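Local coordinates for protein MgGH51 (Meripilus giganteus, PDB 6ZQ0) that acts as an alpha-L-arabinofuranosidase of glycoside hydrolase family 51, probably releasing arabinose from arabinose-bearing plant cell-wall polysaccharides, at residues 19-24 with 476-481; 226-231 with 286-291; 346-351 with 377-382; 397-402 with 423-428. All blocks are in the same frame, centred on the assembly; numbering follows the deposited sequence.

Contact 1. Residues 19-24 with 476-481; sequences GLMFED and AASYAP. With LXE ([(1~{S},2~{S},3~{S},4~{S})-2-(hydroxymethyl)-3,4-bis(oxidanyl)cyclopentyl]azanium), chain G.
Met-21 carries its sulfur over to Ala-480, SD resting 3.7 Å from the methyl carbon CB. Its CG lies opposite the backbone N (chi1 -177°), and the bend at chi2 (-84°) then swings SD alongside that methyl. The CB of Met-21 also meets Ser-478, 3.5 Å from OG. That hydroxyl is spoken for by Gly-428 O, while Ser-478 CB presses on Gly-19 O at 3.3 Å. One direct bond ties the backbones, Gly-19 N to Ala-477 O at 3.2 Å. Beyond it two waters take over: one donates to Gly-19 O and accepts from Tyr-479 N, the other accepts from Met-21 N and donates to Tyr-479 O. The touching parts run 36° apart, with the waters bridging where direct bonds stop. Toward the pocket, Glu-23 receives a very short bond from O3' of the bound aminocyclopentitol at OE2 (2.5 Å), and Pro-481 CG lies 3.7 Å from the ligand's O5'. Strand 20-21 is flanked on its other edge by strand 224-227 and strand 474-479 by strand 424-432, with helix 454-469 packed on Ala-477 and Tyr-479, so this seam, bridged by two waters, closes the beta/alpha barrel.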
# COMPACT_ATOMS: atom_id res chain seq x y z
N GLY A 19 -4.64 -5.87 -9.67
CA GLY A 19 -4.80 -5.46 -8.27
C GLY A 19 -3.52 -4.85 -7.76
O GLY A 19 -2.63 -4.45 -8.63
N LEU A 20 -3.47 -4.73 -6.44
CA LEU A 20 -2.48 -3.89 -5.74
C LEU A 20 -1.62 -4.78 -4.85
O LEU A 20 -2.13 -5.78 -4.27
CB LEU A 20 -3.20 -2.88 -4.85
CG LEU A 20 -4.16 -1.96 -5.56
CD1 LEU A 20 -4.66 -0.92 -4.59
CD2 LEU A 20 -3.50 -1.31 -6.77
N MET A 21 -0.40 -4.33 -4.68
CA MET A 21 0.58 -4.98 -3.78
C MET A 21 0.98 -3.94 -2.73
O MET A 21 1.50 -2.92 -3.12
CB MET A 21 1.83 -5.43 -4.54
CG MET A 21 2.83 -6.17 -3.67
SD MET A 21 3.93 -5.09 -2.76
CE MET A 21 4.92 -6.30 -1.91
N PHE A 22 0.66 -4.21 -1.48
CA PHE A 22 0.92 -3.26 -0.38
C PHE A 22 1.85 -3.89 0.65
O PHE A 22 1.65 -5.00 1.10
CB PHE A 22 -0.37 -2.79 0.24
CG PHE A 22 -0.12 -1.70 1.25
CD1 PHE A 22 0.20 -2.01 2.53
CD2 PHE A 22 -0.15 -0.36 0.89
CE1 PHE A 22 0.49 -1.01 3.45
CE2 PHE A 22 0.15 0.63 1.81
CZ PHE A 22 0.45 0.31 3.09
N GLU A 23 2.86 -3.11 1.04
CA GLU A 23 3.51 -3.27 2.34
C GLU A 23 3.86 -1.87 2.79
O GLU A 23 3.86 -0.96 1.90
CB GLU A 23 4.78 -4.11 2.24
CG GLU A 23 5.89 -3.38 1.52
CD GLU A 23 7.14 -4.19 1.27
OE1 GLU A 23 7.74 -4.64 2.24
OE2 GLU A 23 7.52 -4.32 0.11
N ASP A 24 4.16 -1.71 4.07
CA ASP A 24 4.68 -0.42 4.56
C ASP A 24 6.13 -0.27 4.10
O ASP A 24 7.04 -0.83 4.76
CB ASP A 24 4.53 -0.27 6.07
CG ASP A 24 4.39 1.18 6.49
OD1 ASP A 24 4.95 2.02 5.78
OD2 ASP A 24 3.65 1.44 7.49
N ALA A 476 -3.73 -13.06 -11.40
CA ALA A 476 -3.54 -11.84 -10.60
C ALA A 476 -2.18 -11.23 -10.90
O ALA A 476 -1.21 -11.99 -11.16
CB ALA A 476 -3.75 -12.13 -9.13
N ALA A 477 -2.12 -9.90 -10.93
CA ALA A 477 -0.87 -9.19 -11.26
C ALA A 477 -0.88 -7.82 -10.61
O ALA A 477 -1.93 -7.16 -10.65
CB ALA A 477 -0.76 -9.07 -12.74
N SER A 478 0.22 -7.45 -9.95
CA SER A 478 0.30 -6.17 -9.22
C SER A 478 1.69 -5.58 -9.40
O SER A 478 2.69 -6.25 -9.10
CB SER A 478 -0.04 -6.33 -7.78
OG SER A 478 0.65 -7.42 -7.20
N TYR A 479 1.73 -4.30 -9.77
CA TYR A 479 2.97 -3.48 -9.76
C TYR A 479 3.47 -3.41 -8.32
O TYR A 479 2.64 -3.37 -7.38
CB TYR A 479 2.63 -2.10 -10.30
CG TYR A 479 3.79 -1.19 -10.54
CD1 TYR A 479 4.37 -0.48 -9.49
CD2 TYR A 479 4.26 -0.96 -11.82
CE1 TYR A 479 5.40 0.41 -9.72
CE2 TYR A 479 5.30 -0.07 -12.06
CZ TYR A 479 5.88 0.60 -11.01
OH TYR A 479 6.90 1.50 -11.23
N ALA A 480 4.76 -3.23 -8.14
CA ALA A 480 5.27 -2.93 -6.78
C ALA A 480 6.53 -2.10 -6.87
O ALA A 480 7.34 -2.32 -7.78
CB ALA A 480 5.55 -4.19 -6.01
N PRO A 481 6.81 -1.24 -5.89
CA PRO A 481 5.86 -0.89 -4.84
C PRO A 481 4.72 0.02 -5.32
O PRO A 481 4.81 0.69 -6.30
CB PRO A 481 6.70 -0.11 -3.82
CG PRO A 481 8.12 -0.45 -4.16
CD PRO A 481 8.13 -0.68 -5.64
C1' LXE G . 10.30 -7.53 -3.43
C2' LXE G . 9.97 -7.55 -1.96
O2' LXE G . 9.01 -8.53 -1.53
C3' LXE G . 9.45 -6.15 -1.66
O3' LXE G . 9.41 -5.91 -0.23
C4' LXE G . 10.36 -5.25 -2.51
C5' LXE G . 9.80 -3.91 -3.05
O5' LXE G . 8.60 -4.06 -3.82
C6' LXE G . 10.81 -6.16 -3.67
N1' LXE G . 12.26 -6.28 -3.84
O HOH W 1 -0.86 -2.86 -9.67
O HOH W 2 0.22 -2.39 -7.00

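Contact 2. Residues 226-231 with 286-291; sequences RFPGGN and IMAVWA. With LXE ([(1~{S},2~{S},3~{S},4~{S})-2-(hydroxymethyl)-3,4-bis(oxidanyl)cyclopentyl]azanium), chain G.
Phe-227 overlaps Met-287 with the far end of its ring, CZ standing 3.7 Å from CG of the methionine. This is a Met-aromatic contact between the second and third parallel strands of the (beta/alpha)8 barrel: the sulfur of Met-287 lies 5.0 Å from the centroid of the Phe-227 ring and approaches obliquely. The ring gets there because its CG is wedged between backbone N and carbonyl carbon (chi1 84°), which tips it across toward the neighbouring strand. Helix 271-281 closes in on it as well, with Phe-278 meeting it edge-to-face. A leucine in its place would probably leave Met-287 without its aromatic partner and open a gap under that helix.

Two backbone bonds hold the register, Phe-227 N to Ile-286 O (3.0 Å) and Ala-288 N to Phe-227 O (2.9 Å). Arg-226 and Ile-286 point to the opposite face of the sheet, into the barrel. The arginine runs out straight from CG to NE and holds two carboxylates in salt bridges, Glu-347 through NE and Glu-429 through NH1, which probably fixes its rotation; a third bridge, from NH2 to Asp-398, is less certain.

Past the strand, cis peptide bonds precede both Pro-228 and Gly-230 and fold the chain sharply. Ala-288 CB supports this turn, 3.5 Å from Gly-229 O. The chain is thereby delivered to the ligand, where Asn-231 OD1 lies 3.3 Å from C2' and the backbone N of Asn-231 donates a nearly straight bond to O3' (2.9 Å, 170°).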
# COMPACT_ATOMS: atom_id res chain seq x y z
N ARG A 226 -2.85 -7.39 -2.11
CA ARG A 226 -1.87 -8.32 -1.51
C ARG A 226 -1.19 -7.59 -0.36
O ARG A 226 -0.74 -6.46 -0.55
CB ARG A 226 -0.78 -8.66 -2.54
CG ARG A 226 0.23 -9.70 -2.06
CD ARG A 226 1.47 -9.67 -2.92
NE ARG A 226 2.48 -10.58 -2.39
CZ ARG A 226 3.79 -10.41 -2.54
NH1 ARG A 226 4.23 -9.40 -3.26
NH2 ARG A 226 4.66 -11.22 -1.96
N PHE A 227 -1.14 -8.21 0.80
CA PHE A 227 -0.64 -7.54 2.03
C PHE A 227 -0.36 -8.63 3.07
O PHE A 227 -0.89 -9.75 2.97
CB PHE A 227 -1.71 -6.55 2.50
CG PHE A 227 -2.77 -7.19 3.33
CD1 PHE A 227 -3.74 -7.98 2.74
CD2 PHE A 227 -2.82 -7.03 4.70
CE1 PHE A 227 -4.69 -8.64 3.48
CE2 PHE A 227 -3.80 -7.65 5.45
CZ PHE A 227 -4.70 -8.50 4.85
N PRO A 228 0.32 -8.33 4.18
CA PRO A 228 1.01 -7.06 4.43
C PRO A 228 2.45 -6.96 3.93
O PRO A 228 3.12 -6.01 4.26
CB PRO A 228 0.98 -7.01 5.95
CG PRO A 228 1.23 -8.47 6.34
CD PRO A 228 0.33 -9.20 5.37
N GLY A 229 2.91 -7.92 3.13
CA GLY A 229 4.17 -7.77 2.38
C GLY A 229 4.46 -9.06 1.63
O GLY A 229 3.72 -10.02 1.81
N GLY A 230 5.51 -9.07 0.81
CA GLY A 230 6.56 -8.09 0.88
C GLY A 230 7.53 -8.32 2.04
O GLY A 230 7.21 -8.98 3.05
N ASN A 231 8.69 -7.70 1.94
CA ASN A 231 9.73 -7.80 2.99
C ASN A 231 9.19 -7.38 4.36
O ASN A 231 9.57 -8.02 5.32
CB ASN A 231 10.94 -6.97 2.64
CG ASN A 231 11.80 -7.57 1.56
OD1 ASN A 231 11.41 -8.51 0.87
ND2 ASN A 231 12.98 -7.00 1.44
N ILE A 286 -5.34 -10.81 -0.97
CA ILE A 286 -4.34 -11.88 -1.06
C ILE A 286 -3.49 -11.70 0.18
O ILE A 286 -2.67 -10.78 0.23
CB ILE A 286 -3.53 -11.86 -2.38
CG1 ILE A 286 -4.47 -12.02 -3.57
CG2 ILE A 286 -2.49 -12.96 -2.33
CD1 ILE A 286 -3.81 -12.06 -4.92
N MET A 287 -3.68 -12.54 1.17
CA MET A 287 -3.10 -12.27 2.50
C MET A 287 -1.93 -13.21 2.71
O MET A 287 -2.03 -14.41 2.51
CB MET A 287 -4.12 -12.47 3.59
CG MET A 287 -3.57 -12.06 4.92
SD MET A 287 -4.74 -12.20 6.26
CE MET A 287 -4.90 -13.99 6.43
N ALA A 288 -0.79 -12.61 3.03
CA ALA A 288 0.43 -13.35 3.34
C ALA A 288 0.41 -13.74 4.81
O ALA A 288 -0.06 -12.98 5.69
CB ALA A 288 1.66 -12.55 3.00
N VAL A 289 0.99 -14.90 5.07
CA VAL A 289 1.36 -15.34 6.43
C VAL A 289 2.87 -15.58 6.49
O VAL A 289 3.50 -15.98 5.49
CB VAL A 289 0.55 -16.60 6.82
CG1 VAL A 289 -0.93 -16.29 6.84
CG2 VAL A 289 0.86 -17.80 5.91
N TRP A 290 3.42 -15.23 7.64
CA TRP A 290 4.84 -15.39 7.96
C TRP A 290 5.11 -16.90 7.96
O TRP A 290 4.25 -17.66 8.44
CB TRP A 290 5.12 -14.77 9.33
CG TRP A 290 6.58 -14.65 9.59
CD1 TRP A 290 7.41 -13.71 9.05
CD2 TRP A 290 7.40 -15.54 10.36
NE1 TRP A 290 8.69 -13.92 9.49
CE2 TRP A 290 8.71 -15.03 10.29
CE3 TRP A 290 7.14 -16.68 11.14
CZ2 TRP A 290 9.78 -15.63 10.97
CZ3 TRP A 290 8.19 -17.25 11.83
CH2 TRP A 290 9.48 -16.72 11.76
N ALA A 291 6.24 -17.32 7.40
CA ALA A 291 6.46 -18.75 7.12
C ALA A 291 7.78 -19.26 7.68
O ALA A 291 8.26 -20.24 7.12
CB ALA A 291 6.36 -18.96 5.65
C1' LXE G . 10.30 -7.53 -3.43
C2' LXE G . 9.97 -7.55 -1.96
O2' LXE G . 9.01 -8.53 -1.53
C3' LXE G . 9.45 -6.15 -1.66
O3' LXE G . 9.41 -5.91 -0.23
C4' LXE G . 10.36 -5.25 -2.51
C5' LXE G . 9.80 -3.91 -3.05
O5' LXE G . 8.60 -4.06 -3.82
C6' LXE G . 10.81 -6.16 -3.67
N1' LXE G . 12.26 -6.28 -3.84

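Contact 3. Residues 346-351 with 377-382; sequences VEVGNE and IRFIAT. With LXE ([(1~{S},2~{S},3~{S},4~{S})-2-(hydroxymethyl)-3,4-bis(oxidanyl)cyclopentyl]azanium), chain G.
Thr-382 sits directly behind the ligand-facing residues, its CB 3.6 Å from the backbone N of Glu-351. On the ligand side, Glu-351 brings OE2 to 3.1 Å from C1' of the aminocyclopentitol, and Asn-350 donates from ND2 to O2' at 3.2 Å. Both side chains have a second shell: His-400 ND1 bonds Glu-351 OE2, and Glu-234 takes a bond from the Asn-350 amide. Cutting Glu-351 back to an alanine would probably leave His-400 ND1 without its carboxylate mate and open a gap beside C1'.

Behind them, Thr-382 CG2 is the wedge. With this methyl turned opposite the threonine's carbonyl carbon, it fits 3.3 Å from Val-348 O and 3.6 Å from Glu-347 CG, while OG1 bonds Asp-352. The Glu-347 carboxylate is salt-bridged through OE1 to Arg-226 NE. Further back the parallel strands zip together. Val-346 N donates to Arg-378 O, Ile-380 N to Val-346 O, and Val-348 N reaches Ile-380 O almost perfectly straight (178°). On the face toward the helices, Val-346 and Phe-379 lie side by side, CB to CE1 at 3.6 Å, with Ile-377 CG2 over the rim of the ring.

Helix 359-373 links the two strands in a beta-alpha-beta crossover. An Asn-Glu pair just past the fourth barrel strand is the signature of clan GH-A glycosidases, where the glutamate serves as general acid/base; Glu-351 is consistent with that role.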
# COMPACT_ATOMS: atom_id res chain seq x y z
N VAL A 346 -4.14 -17.16 0.19
CA VAL A 346 -3.11 -16.91 1.22
C VAL A 346 -1.74 -17.22 0.62
O VAL A 346 -1.57 -18.25 -0.05
CB VAL A 346 -3.41 -17.71 2.49
CG1 VAL A 346 -2.24 -17.72 3.48
CG2 VAL A 346 -4.63 -17.16 3.19
N GLU A 347 -0.81 -16.30 0.84
CA GLU A 347 0.57 -16.45 0.36
C GLU A 347 1.41 -16.93 1.55
O GLU A 347 1.35 -16.36 2.65
CB GLU A 347 1.05 -15.14 -0.26
CG GLU A 347 2.39 -15.27 -0.91
CD GLU A 347 2.68 -14.19 -1.94
OE1 GLU A 347 1.80 -13.31 -2.12
OE2 GLU A 347 3.78 -14.22 -2.55
N VAL A 348 2.19 -17.98 1.31
CA VAL A 348 2.99 -18.61 2.37
C VAL A 348 4.39 -18.00 2.34
O VAL A 348 5.25 -18.45 1.56
CB VAL A 348 3.00 -20.14 2.23
CG1 VAL A 348 3.84 -20.75 3.31
CG2 VAL A 348 1.60 -20.71 2.21
N GLY A 349 4.57 -16.96 3.13
CA GLY A 349 5.85 -16.25 3.21
C GLY A 349 5.92 -15.14 2.18
O GLY A 349 4.89 -14.70 1.64
N ASN A 350 7.15 -14.71 1.94
CA ASN A 350 7.53 -13.68 0.95
C ASN A 350 8.88 -14.08 0.37
O ASN A 350 9.82 -14.26 1.15
CB ASN A 350 7.68 -12.32 1.62
CG ASN A 350 8.05 -11.25 0.63
OD1 ASN A 350 7.30 -11.04 -0.34
ND2 ASN A 350 9.24 -10.70 0.81
N GLU A 351 8.98 -14.21 -0.94
CA GLU A 351 10.26 -14.37 -1.68
C GLU A 351 11.12 -15.44 -1.00
O GLU A 351 12.25 -15.16 -0.59
CB GLU A 351 10.99 -13.03 -1.78
CG GLU A 351 10.21 -12.06 -2.65
CD GLU A 351 11.03 -10.91 -3.21
OE1 GLU A 351 12.04 -10.55 -2.57
OE2 GLU A 351 10.70 -10.44 -4.33
N ILE A 377 -9.30 -22.35 0.73
CA ILE A 377 -8.28 -21.32 0.42
C ILE A 377 -7.25 -21.90 -0.56
O ILE A 377 -6.86 -23.11 -0.46
CB ILE A 377 -7.64 -20.77 1.72
CG1 ILE A 377 -8.67 -19.99 2.53
CG2 ILE A 377 -6.41 -19.91 1.40
CD1 ILE A 377 -8.18 -19.47 3.84
N ARG A 378 -6.83 -21.07 -1.49
CA ARG A 378 -5.72 -21.39 -2.40
C ARG A 378 -4.44 -20.79 -1.82
O ARG A 378 -4.38 -19.56 -1.64
CB ARG A 378 -6.03 -20.84 -3.79
CG ARG A 378 -5.17 -21.46 -4.87
CD ARG A 378 -5.58 -20.98 -6.24
NE ARG A 378 -4.90 -21.72 -7.29
CZ ARG A 378 -5.51 -22.52 -8.16
NH1 ARG A 378 -6.81 -22.69 -8.06
NH2 ARG A 378 -4.84 -23.16 -9.11
N PHE A 379 -3.45 -21.63 -1.63
CA PHE A 379 -2.16 -21.28 -1.02
C PHE A 379 -1.15 -21.04 -2.13
O PHE A 379 -0.98 -21.87 -3.02
CB PHE A 379 -1.78 -22.36 0.00
CG PHE A 379 -2.69 -22.32 1.19
CD1 PHE A 379 -2.54 -21.36 2.18
CD2 PHE A 379 -3.74 -23.22 1.29
CE1 PHE A 379 -3.42 -21.28 3.24
CE2 PHE A 379 -4.63 -23.13 2.36
CZ PHE A 379 -4.45 -22.19 3.34
N ILE A 380 -0.43 -19.92 -2.01
CA ILE A 380 0.53 -19.46 -3.04
C ILE A 380 1.95 -19.64 -2.51
O ILE A 380 2.27 -19.09 -1.44
CB ILE A 380 0.25 -17.98 -3.37
CG1 ILE A 380 -1.21 -17.77 -3.75
CG2 ILE A 380 1.21 -17.54 -4.46
CD1 ILE A 380 -1.59 -16.31 -3.75
N ALA A 381 2.78 -20.35 -3.26
CA ALA A 381 4.20 -20.59 -3.00
C ALA A 381 5.03 -19.43 -3.54
O ALA A 381 4.64 -18.76 -4.52
CB ALA A 381 4.63 -21.89 -3.62
N THR A 382 6.13 -19.13 -2.88
CA THR A 382 6.88 -17.89 -3.14
C THR A 382 8.29 -18.18 -3.66
O THR A 382 9.00 -17.23 -3.99
CB THR A 382 6.97 -17.04 -1.87
OG1 THR A 382 7.81 -17.76 -0.98
CG2 THR A 382 5.62 -16.78 -1.26
C1' LXE G . 10.30 -7.53 -3.43
C2' LXE G . 9.97 -7.55 -1.96
O2' LXE G . 9.01 -8.53 -1.53
C3' LXE G . 9.45 -6.15 -1.66
O3' LXE G . 9.41 -5.91 -0.23
C4' LXE G . 10.36 -5.25 -2.51
C5' LXE G . 9.80 -3.91 -3.05
O5' LXE G . 8.60 -4.06 -3.82
C6' LXE G . 10.81 -6.16 -3.67
N1' LXE G . 12.26 -6.28 -3.84

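Contact 4. Residues 397-402 with 423-428; sequences YDVHVY and TTYFEG. With LXE ([(1~{S},2~{S},3~{S},4~{S})-2-(hydroxymethyl)-3,4-bis(oxidanyl)cyclopentyl]azanium), chain G.
Phe-426 and Asp-398 lie side by side, ring and carboxylate planes 29° apart, with CG of the aspartate 3.7 Å from CD2 of the ring. One face of that ring carries Gly-428 CA, 3.4 Å above its centre. The Tyr-425 ring takes Val-399 CG2 at its edge, 4.0 Å from CD1, and Thr-423 CG2 meets the edge of the Tyr-397 ring. Gly-428 fits tightly: its N makes weak bonds to Asp-398 OD1 and Val-399 O, and a CB there would run into OD1. Just before it Glu-427 forms the centre of an inverse gamma turn. The glutamate chain bends at chi2 (90°), which folds the carboxylate back across the valines, OE2 3.3 Å from Val-401 CG1, while OE1 is held by Tyr-415 OH. Three stronger backbone bonds pair the strands, the shortest from Val-399 N to Phe-426 O at 2.7 Å. At the pocket end Tyr-402 OH shares a hydrogen bond with the ligand's O5' (2.8 Å) and another with Glu-429. Helix 405-410 connects the two parallel strands as a beta-alpha-beta unit of the (beta/alpha)8 barrel; strand 378-381 borders 396-403 on one side, and strand 474-479 borders 424-432 on the other.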
# COMPACT_ATOMS: atom_id res chain seq x y z
N TYR A 397 1.83 -20.07 -7.76
CA TYR A 397 3.13 -19.43 -7.49
C TYR A 397 2.99 -17.94 -7.67
O TYR A 397 2.25 -17.51 -8.54
CB TYR A 397 4.19 -19.92 -8.46
CG TYR A 397 4.91 -21.17 -8.01
CD1 TYR A 397 5.95 -21.11 -7.09
CD2 TYR A 397 4.52 -22.42 -8.48
CE1 TYR A 397 6.63 -22.25 -6.70
CE2 TYR A 397 5.19 -23.57 -8.08
CZ TYR A 397 6.24 -23.49 -7.20
OH TYR A 397 6.93 -24.61 -6.81
N ASP A 398 3.75 -17.23 -6.86
CA ASP A 398 3.88 -15.77 -6.93
C ASP A 398 5.21 -15.50 -7.63
O ASP A 398 6.28 -15.83 -7.09
CB ASP A 398 3.78 -15.12 -5.55
CG ASP A 398 3.96 -13.62 -5.58
OD1 ASP A 398 4.11 -13.07 -6.67
OD2 ASP A 398 4.03 -13.02 -4.51
N VAL A 399 5.15 -14.86 -8.77
CA VAL A 399 6.32 -14.61 -9.66
C VAL A 399 6.61 -13.14 -9.60
O VAL A 399 5.67 -12.34 -9.77
CB VAL A 399 6.03 -15.07 -11.10
CG1 VAL A 399 7.24 -14.88 -12.00
CG2 VAL A 399 5.55 -16.52 -11.12
N HIS A 400 7.83 -12.79 -9.24
CA HIS A 400 8.28 -11.40 -9.16
C HIS A 400 9.32 -11.09 -10.23
O HIS A 400 10.23 -11.91 -10.39
CB HIS A 400 8.93 -11.13 -7.80
CG HIS A 400 8.00 -11.32 -6.66
ND1 HIS A 400 8.42 -11.17 -5.36
CD2 HIS A 400 6.68 -11.61 -6.60
CE1 HIS A 400 7.39 -11.39 -4.56
NE2 HIS A 400 6.32 -11.67 -5.28
N VAL A 401 9.25 -9.91 -10.84
CA VAL A 401 10.32 -9.50 -11.77
C VAL A 401 10.45 -7.99 -11.78
O VAL A 401 9.44 -7.25 -11.93
CB VAL A 401 10.13 -10.07 -13.17
CG1 VAL A 401 8.88 -9.60 -13.84
CG2 VAL A 401 11.37 -9.78 -14.02
N TYR A 402 11.69 -7.56 -11.59
CA TYR A 402 12.14 -6.16 -11.73
C TYR A 402 13.15 -6.18 -12.86
O TYR A 402 14.08 -7.00 -12.80
CB TYR A 402 12.73 -5.64 -10.42
CG TYR A 402 11.69 -5.48 -9.35
CD1 TYR A 402 10.71 -4.51 -9.43
CD2 TYR A 402 11.65 -6.34 -8.26
CE1 TYR A 402 9.75 -4.35 -8.44
CE2 TYR A 402 10.68 -6.21 -7.28
CZ TYR A 402 9.76 -5.18 -7.35
OH TYR A 402 8.82 -5.06 -6.38
N THR A 423 -2.05 -25.23 -12.41
CA THR A 423 -1.28 -24.24 -11.61
C THR A 423 -1.64 -22.84 -12.11
O THR A 423 -1.68 -22.63 -13.33
CB THR A 423 0.24 -24.37 -11.72
OG1 THR A 423 0.60 -25.75 -11.65
CG2 THR A 423 0.94 -23.55 -10.64
N THR A 424 -1.84 -21.88 -11.20
CA THR A 424 -2.11 -20.49 -11.61
C THR A 424 -1.01 -19.62 -11.05
O THR A 424 -0.30 -20.07 -10.14
CB THR A 424 -3.49 -20.04 -11.16
OG1 THR A 424 -3.58 -20.11 -9.73
CG2 THR A 424 -4.57 -20.86 -11.85
N TYR A 425 -0.77 -18.52 -11.74
CA TYR A 425 0.38 -17.65 -11.49
C TYR A 425 -0.13 -16.28 -11.08
O TYR A 425 -1.07 -15.75 -11.68
CB TYR A 425 1.34 -17.66 -12.68
CG TYR A 425 1.92 -19.03 -12.91
CD1 TYR A 425 3.04 -19.46 -12.22
CD2 TYR A 425 1.24 -19.96 -13.69
CE1 TYR A 425 3.52 -20.76 -12.35
CE2 TYR A 425 1.71 -21.25 -13.84
CZ TYR A 425 2.85 -21.64 -13.18
OH TYR A 425 3.31 -22.91 -13.32
N PHE A 426 0.51 -15.76 -10.05
CA PHE A 426 0.32 -14.40 -9.50
C PHE A 426 1.60 -13.63 -9.81
O PHE A 426 2.65 -14.02 -9.28
CB PHE A 426 0.02 -14.51 -8.01
CG PHE A 426 -0.07 -13.23 -7.21
CD1 PHE A 426 -0.52 -12.05 -7.77
CD2 PHE A 426 0.30 -13.21 -5.87
CE1 PHE A 426 -0.67 -10.92 -6.98
CE2 PHE A 426 0.17 -12.08 -5.09
CZ PHE A 426 -0.33 -10.94 -5.65
N GLU A 427 1.50 -12.58 -10.62
CA GLU A 427 2.64 -11.69 -10.85
C GLU A 427 2.63 -10.66 -9.72
O GLU A 427 2.15 -9.53 -9.94
CB GLU A 427 2.62 -11.13 -12.26
CG GLU A 427 3.99 -10.58 -12.65
CD GLU A 427 4.92 -11.57 -13.31
OE1 GLU A 427 4.49 -12.68 -13.64
OE2 GLU A 427 6.09 -11.25 -13.42
N GLY A 428 3.05 -11.09 -8.52
CA GLY A 428 2.78 -10.37 -7.26
C GLY A 428 3.61 -9.10 -7.11
O GLY A 428 3.22 -8.23 -6.27
C1' LXE G . 10.30 -7.53 -3.43
C2' LXE G . 9.97 -7.55 -1.96
O2' LXE G . 9.01 -8.53 -1.53
C3' LXE G . 9.45 -6.15 -1.66
O3' LXE G . 9.41 -5.91 -0.23
C4' LXE G . 10.36 -5.25 -2.51
C5' LXE G . 9.80 -3.91 -3.05
O5' LXE G . 8.60 -4.06 -3.82
C6' LXE G . 10.81 -6.16 -3.67
N1' LXE G . 12.26 -6.28 -3.84

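In the fold
All four contacts belong to the eight-stranded parallel barrel. Contact 1 joins its first and last strands, and the other three nest within the chain loop it closes, following one another in the order contact 2, contact 3, contact 4. Contacts 2 and 3 are closest, their centres 8 Å apart on adjoining strands 284-289 and 345-348. The centre of contact 1 is about 11 Å from the centres of both contact 2 and contact 4, which it meets through strands 224-227 and 424-432. Every contact reaches the same ligand from the C-terminal strand ends, so residues distant in sequence form one pocket, as expected of a retaining arabinofuranosidase.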